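Local coordinates for YfkN protein (Bacillus subtilis subsp. subtilis, PDB 3GVE), which is a two-subunit member of the calcineurin-like phosphoesterase family, whose fold holds a manganese ion and a magnesium ion side by side, at residues A36-H50 against E311-V324. Residues are numbered along the deposited sequence; the frame is centred on the assembly and turned at random. Where two conformers were deposited one is given.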
loop_
_atom_site.group_PDB
_atom_site.type_symbol
_atom_site.label_atom_id
_atom_site.label_comp_id
_atom_site.label_asym_id
_atom_site.label_seq_id
_atom_site.Cartn_x
_atom_site.Cartn_y
_atom_site.Cartn_z
ATOM N N ALA A 36 1.494 -3.872 -15.405
ATOM C CA ALA A 36 2.545 -4.828 -15.760
ATOM C C ALA A 36 3.513 -5.034 -14.612
ATOM O O ALA A 36 4.473 -5.788 -14.729
ATOM C CB ALA A 36 3.296 -4.349 -16.966
ATOM N N ASP A 37 3.230 -4.354 -13.518
ATOM C CA ASP A 37 4.157 -4.083 -12.421
ATOM C C ASP A 37 4.230 -5.222 -11.395
ATOM O O ASP A 37 5.221 -5.355 -10.724
ATOM C CB ASP A 37 3.701 -2.773 -11.736
ATOM C CG ASP A 37 4.656 -2.264 -10.664
ATOM O OD1 ASP A 37 4.195 -1.984 -9.525
ATOM O OD2 ASP A 37 5.850 -2.083 -10.968
ATOM N N PHE A 38 3.167 -6.012 -11.264
ATOM C CA PHE A 38 3.072 -7.002 -10.190
ATOM C C PHE A 38 2.061 -8.092 -10.502
ATOM O O PHE A 38 1.419 -8.057 -11.534
ATOM C CB PHE A 38 2.731 -6.313 -8.855
ATOM C CG PHE A 38 1.378 -5.609 -8.820
ATOM C CD1 PHE A 38 0.224 -6.324 -8.627
ATOM C CD2 PHE A 38 1.282 -4.236 -8.936
ATOM C CE1 PHE A 38 -1.003 -5.707 -8.568
ATOM C CE2 PHE A 38 0.059 -3.620 -8.879
ATOM C CZ PHE A 38 -1.090 -4.359 -8.708
ATOM N N GLY A 39 1.925 -9.052 -9.593
ATOM C CA GLY A 39 0.901 -10.076 -9.686
ATOM C C GLY A 39 1.430 -11.476 -9.912
ATOM O O GLY A 39 2.327 -11.662 -10.700
ATOM N N LEU A 40 0.865 -12.440 -9.195
ATOM C CA LEU A 40 1.282 -13.832 -9.290
ATOM C C LEU A 40 1.152 -14.387 -10.712
ATOM O O LEU A 40 1.914 -15.228 -11.096
ATOM C CB LEU A 40 0.509 -14.681 -8.279
ATOM C CG LEU A 40 0.952 -16.144 -8.107
ATOM C CD1 LEU A 40 2.453 -16.269 -7.848
ATOM C CD2 LEU A 40 0.130 -16.786 -6.999
ATOM N N ALA A 41 0.199 -13.876 -11.483
ATOM C CA ALA A 41 0.080 -14.281 -12.877
ATOM C C ALA A 41 1.374 -14.023 -13.663
ATOM O O ALA A 41 1.680 -14.763 -14.571
ATOM C CB ALA A 41 -1.105 -13.591 -13.541
ATOM N N ARG A 42 2.125 -12.987 -13.296
ATOM C CA ARG A 42 3.433 -12.727 -13.896
ATOM C C ARG A 42 4.552 -13.502 -13.207
ATOM O O ARG A 42 5.377 -14.071 -13.859
ATOM C CB ARG A 42 3.730 -11.220 -13.934
ATOM C CG ARG A 42 2.905 -10.531 -15.016
ATOM C CD ARG A 42 3.038 -9.020 -15.025
ATOM N NE ARG A 42 2.341 -8.467 -16.195
ATOM C CZ ARG A 42 2.915 -8.224 -17.363
ATOM N NH1 ARG A 42 4.210 -8.425 -17.556
ATOM N NH2 ARG A 42 2.180 -7.739 -18.346
ATOM N N THR A 43 4.544 -13.547 -11.881
ATOM C CA THR A 43 5.596 -14.275 -11.164
ATOM C C THR A 43 5.641 -15.747 -11.569
ATOM O O THR A 43 6.702 -16.336 -11.628
ATOM C CB THR A 43 5.402 -14.191 -9.630
ATOM O OG1 THR A 43 4.742 -12.974 -9.293
ATOM C CG2 THR A 43 6.747 -14.292 -8.890
ATOM N N ALA A 44 4.472 -16.309 -11.846
ATOM C CA ALA A 44 4.354 -17.705 -12.224
ATOM C C ALA A 44 5.100 -18.021 -13.524
ATOM O O ALA A 44 5.448 -19.147 -13.752
ATOM C CB ALA A 44 2.877 -18.106 -12.313
ATOM N N GLN A 45 5.358 -17.003 -14.344
ATOM C CA GLN A 45 6.143 -17.202 -15.554
ATOM C C GLN A 45 7.597 -17.446 -15.186
ATOM O O GLN A 45 8.234 -18.269 -15.798
ATOM C CB GLN A 45 5.999 -16.016 -16.520
ATOM C CG GLN A 45 4.560 -15.734 -16.965
ATOM C CD GLN A 45 3.991 -16.781 -17.890
ATOM O OE1 GLN A 45 3.926 -17.939 -17.567
ATOM N NE2 GLN A 45 3.538 -16.338 -19.055
ATOM N N LEU A 46 8.097 -16.753 -14.160
ATOM C CA LEU A 46 9.440 -17.040 -13.644
ATOM C C LEU A 46 9.505 -18.423 -13.001
ATOM O O LEU A 46 10.491 -19.120 -13.120
ATOM C CB LEU A 46 9.892 -15.998 -12.620
ATOM C CG LEU A 46 10.034 -14.562 -13.116
ATOM C CD1 LEU A 46 10.456 -13.653 -11.956
ATOM C CD2 LEU A 46 11.038 -14.467 -14.262
ATOM N N ILE A 47 8.440 -18.792 -12.301
ATOM C CA ILE A 47 8.382 -20.108 -11.659
ATOM C C ILE A 47 8.547 -21.206 -12.732
ATOM O O ILE A 47 9.314 -22.127 -12.568
ATOM C CB ILE A 47 7.060 -20.301 -10.849
ATOM C CG1 ILE A 47 7.033 -19.352 -9.629
ATOM C CG2 ILE A 47 6.877 -21.775 -10.450
ATOM C CD1 ILE A 47 5.715 -19.281 -8.887
ATOM N N GLN A 48 7.787 -21.091 -13.817
ATOM C CA GLN A 48 7.825 -22.062 -14.902
ATOM C C GLN A 48 9.227 -22.125 -15.498
ATOM O O GLN A 48 9.766 -23.195 -15.708
ATOM C CB GLN A 48 6.814 -21.711 -16.000
ATOM C CG GLN A 48 6.753 -22.788 -17.087
ATOM C CD GLN A 48 5.720 -22.522 -18.140
ATOM O OE1 GLN A 48 4.629 -22.037 -17.862
ATOM N NE2 GLN A 48 6.051 -22.880 -19.370
ATOM N N LYS A 49 9.812 -20.967 -15.741
ATOM C CA LYS A 49 11.152 -20.934 -16.304
ATOM C C LYS A 49 12.176 -21.662 -15.417
ATOM O O LYS A 49 12.961 -22.459 -15.889
ATOM C CB LYS A 49 11.610 -19.503 -16.548
ATOM C CG LYS A 49 13.064 -19.440 -16.985
ATOM C CD LYS A 49 13.431 -18.063 -17.370
ATOM C CE LYS A 49 13.756 -17.219 -16.169
ATOM N NZ LYS A 49 14.583 -16.076 -16.580
ATOM N N HIS A 50 12.158 -21.375 -14.119
ATOM C CA HIS A 50 13.108 -22.006 -13.218
ATOM C C HIS A 50 12.861 -23.507 -13.076
ATOM O O HIS A 50 13.798 -24.279 -13.023
ATOM C CB HIS A 50 13.127 -21.260 -11.886
ATOM C CG HIS A 50 13.902 -19.993 -11.950
ATOM N ND1 HIS A 50 15.255 -19.942 -11.708
ATOM C CD2 HIS A 50 13.529 -18.739 -12.283
ATOM C CE1 HIS A 50 15.677 -18.706 -11.876
ATOM N NE2 HIS A 50 14.650 -17.955 -12.227
ATOM N N GLU A 311 14.992 -12.597 -8.732
ATOM C CA GLU A 311 14.838 -12.240 -10.143
ATOM C C GLU A 311 13.570 -11.438 -10.287
ATOM O O GLU A 311 12.539 -11.835 -9.802
ATOM C CB GLU A 311 14.772 -13.505 -10.999
ATOM C CG GLU A 311 14.565 -13.211 -12.481
ATOM C CD GLU A 311 14.710 -14.432 -13.375
ATOM O OE1 GLU A 311 14.452 -15.563 -12.948
ATOM O OE2 GLU A 311 15.061 -14.226 -14.530
ATOM N N SER A 312 13.662 -10.306 -10.965
ATOM C CA SER A 312 12.505 -9.451 -11.209
ATOM C C SER A 312 11.609 -9.968 -12.329
ATOM O O SER A 312 12.077 -10.558 -13.275
ATOM C CB SER A 312 12.971 -8.040 -11.602
ATOM O OG SER A 312 13.739 -8.079 -12.787
ATOM N N ILE A 313 10.309 -9.714 -12.217
ATOM C CA ILE A 313 9.408 -9.969 -13.344
ATOM C C ILE A 313 9.646 -8.922 -14.426
ATOM O O ILE A 313 9.484 -9.196 -15.595
ATOM C CB ILE A 313 7.911 -10.021 -12.953
ATOM C CG1 ILE A 313 7.441 -8.729 -12.288
ATOM C CG2 ILE A 313 7.655 -11.230 -12.064
ATOM C CD1 ILE A 313 5.927 -8.627 -12.119
ATOM N N ALA A 314 10.070 -7.737 -14.012
ATOM C CA ALA A 314 10.446 -6.691 -14.963
ATOM C C ALA A 314 11.598 -7.144 -15.838
ATOM O O ALA A 314 12.645 -7.539 -15.365
ATOM C CB ALA A 314 10.808 -5.425 -14.245
ATOM N N GLY A 315 11.368 -7.081 -17.133
ATOM C CA GLY A 315 12.396 -7.461 -18.090
ATOM C C GLY A 315 12.529 -8.940 -18.404
ATOM O O GLY A 315 13.230 -9.327 -19.327
ATOM N N ASN A 316 11.878 -9.768 -17.606
ATOM C CA ASN A 316 11.952 -11.204 -17.764
ATOM C C ASN A 316 10.606 -11.813 -18.107
ATOM O O ASN A 316 10.545 -12.925 -18.590
ATOM C CB ASN A 316 12.522 -11.830 -16.495
ATOM C CG ASN A 316 13.940 -11.414 -16.252
ATOM O OD1 ASN A 316 14.788 -11.623 -17.102
ATOM N ND2 ASN A 316 14.199 -10.798 -15.117
ATOM N N VAL A 317 9.533 -11.082 -17.832
ATOM C CA VAL A 317 8.171 -11.549 -18.044
ATOM C C VAL A 317 7.370 -10.492 -18.781
ATOM O O VAL A 317 7.396 -9.335 -18.417
ATOM C CB VAL A 317 7.452 -11.811 -16.688
ATOM C CG1 VAL A 317 5.997 -12.247 -16.906
ATOM C CG2 VAL A 317 8.218 -12.830 -15.856
ATOM N N THR A 318 6.631 -10.907 -19.796
ATOM C CA THR A 318 5.838 -9.946 -20.562
ATOM C C THR A 318 4.360 -10.309 -20.685
ATOM O O THR A 318 3.602 -9.568 -21.296
ATOM C CB THR A 318 6.421 -9.721 -21.956
ATOM O OG1 THR A 318 6.331 -10.940 -22.677
ATOM C CG2 THR A 318 7.866 -9.311 -21.868
ATOM N N SER A 319 3.951 -11.441 -20.118
ATOM C CA SER A 319 2.553 -11.865 -20.190
ATOM C C SER A 319 2.082 -12.632 -18.957
ATOM O O SER A 319 2.879 -12.996 -18.117
ATOM C CB SER A 319 2.313 -12.730 -21.426
ATOM O OG SER A 319 3.092 -13.893 -21.382
ATOM N N ARG A 320 0.780 -12.889 -18.887
ATOM C CA ARG A 320 0.183 -13.631 -17.791
ATOM C C ARG A 320 0.264 -15.128 -18.019
ATOM O O ARG A 320 0.038 -15.626 -19.097
ATOM C CB ARG A 320 -1.302 -13.282 -17.620
ATOM C CG ARG A 320 -1.619 -12.037 -16.853
ATOM C CD ARG A 320 -3.119 -11.775 -16.856
ATOM N NE ARG A 320 -3.614 -11.459 -18.183
ATOM C CZ ARG A 320 -3.615 -10.250 -18.729
ATOM N NH1 ARG A 320 -4.082 -10.094 -19.946
ATOM N NH2 ARG A 320 -3.151 -9.211 -18.090
ATOM N N ASN A 321 0.537 -15.831 -16.943
ATOM C CA ASN A 321 0.579 -17.289 -16.880
ATOM C C ASN A 321 -0.850 -17.823 -16.987
ATOM O O ASN A 321 -1.754 -17.418 -16.233
ATOM C CB ASN A 321 1.125 -17.718 -15.512
ATOM C CG ASN A 321 1.168 -19.223 -15.341
ATOM O OD1 ASN A 321 0.231 -19.831 -14.838
ATOM N ND2 ASN A 321 2.274 -19.800 -15.773
ATOM N N GLU A 322 -1.081 -18.747 -17.905
ATOM C CA GLU A 322 -2.425 -19.277 -18.117
ATOM C C GLU A 322 -2.998 -20.070 -16.935
ATOM O O GLU A 322 -4.191 -20.068 -16.748
ATOM C CB GLU A 322 -2.497 -20.131 -19.395
ATOM C CG GLU A 322 -2.181 -19.366 -20.660
ATOM C CD GLU A 322 -2.236 -20.231 -21.913
ATOM O OE1 GLU A 322 -2.528 -21.437 -21.815
ATOM O OE2 GLU A 322 -1.985 -19.672 -22.999
ATOM N N THR A 323 -2.155 -20.748 -16.158
ATOM C CA THR A 323 -2.683 -21.573 -15.102
ATOM C C THR A 323 -3.286 -20.635 -14.029
ATOM O O THR A 323 -4.328 -20.922 -13.454
ATOM C CB THR A 323 -1.604 -22.474 -14.487
ATOM O OG1 THR A 323 -1.144 -23.395 -15.484
ATOM C CG2 THR A 323 -2.075 -23.291 -13.238
ATOM N N VAL A 324 -2.595 -19.530 -13.766
ATOM C CA VAL A 324 -3.105 -18.551 -12.815
ATOM C C VAL A 324 -4.396 -17.930 -13.320
ATOM O O VAL A 324 -5.375 -17.920 -12.621
ATOM C CB VAL A 324 -2.073 -17.448 -12.493
ATOM C CG1 VAL A 324 -2.702 -16.398 -11.584
ATOM C CG2 VAL A 324 -0.846 -18.084 -11.812
HETATM O O HOH W 1 6.495 -8.356 -15.723
HETATM O O HOH W 2 4.747 -6.673 -20.127
HETATM O O HOH W 3 2.983 -22.726 -15.314
HETATM O O HOH W 4 12.543 -14.791 -18.652
#
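Glu311 leaves the end of strand 300-312 with CG opposite its backbone N (chi1 178°) and the chain straight beyond, which carries the carboxylate to the helix at His50 and Lys49. His50 NE2 donates to Glu311 OE1, which lies in the plane of the imidazole ring, over a short 2.5 Å. The bent Lys49 chain brings NZ to the syn side of Glu311 OE2 in a salt bridge of 2.8 Å, and a water links the same ammonium to Asn316 O. Next to this polar cluster Leu46 forks over the loop: CD1 rests on Ile313 CG2, while CD2 packs against Val317 CG2 at 3.6 Å. Ile313 itself reaches back with CD1 to the Phe38 backbone and the aliphatic start of Arg42. The guanidinium of Arg42 has Val317 O near its plane, at its edge, and a water bound to NH1 lies within hydrogen-bonding distance of that carbonyl; its NE is salt-bridged to Asp26.

Farther along the loop, Asn321 N donates to Ala41 O at 2.8 Å. Gln45, turned at chi2 (-70°), folds its amide over Asn321, and Asn321 ND2 donates to Gln45 OE1 (3.1 Å) from above the carbonyl plane, the two amides being perpendicular. Asn321 is also the N-cap residue of helix 322-340: its OD1 accepts from Val324 N at 3.0 Å on a lone pair in the carbonyl plane. Val324 CG1 then packs on Ala41 CB at 3.8 Å, and CG2 on Ala44 CB.

The contact thus ties helix 40-53 to the link between the last strand and the C-terminal helix. One asparagine side chain both caps that helix and bonds to Gln45, and the flanking lysine and histidine would probably favour an ionised Glu311.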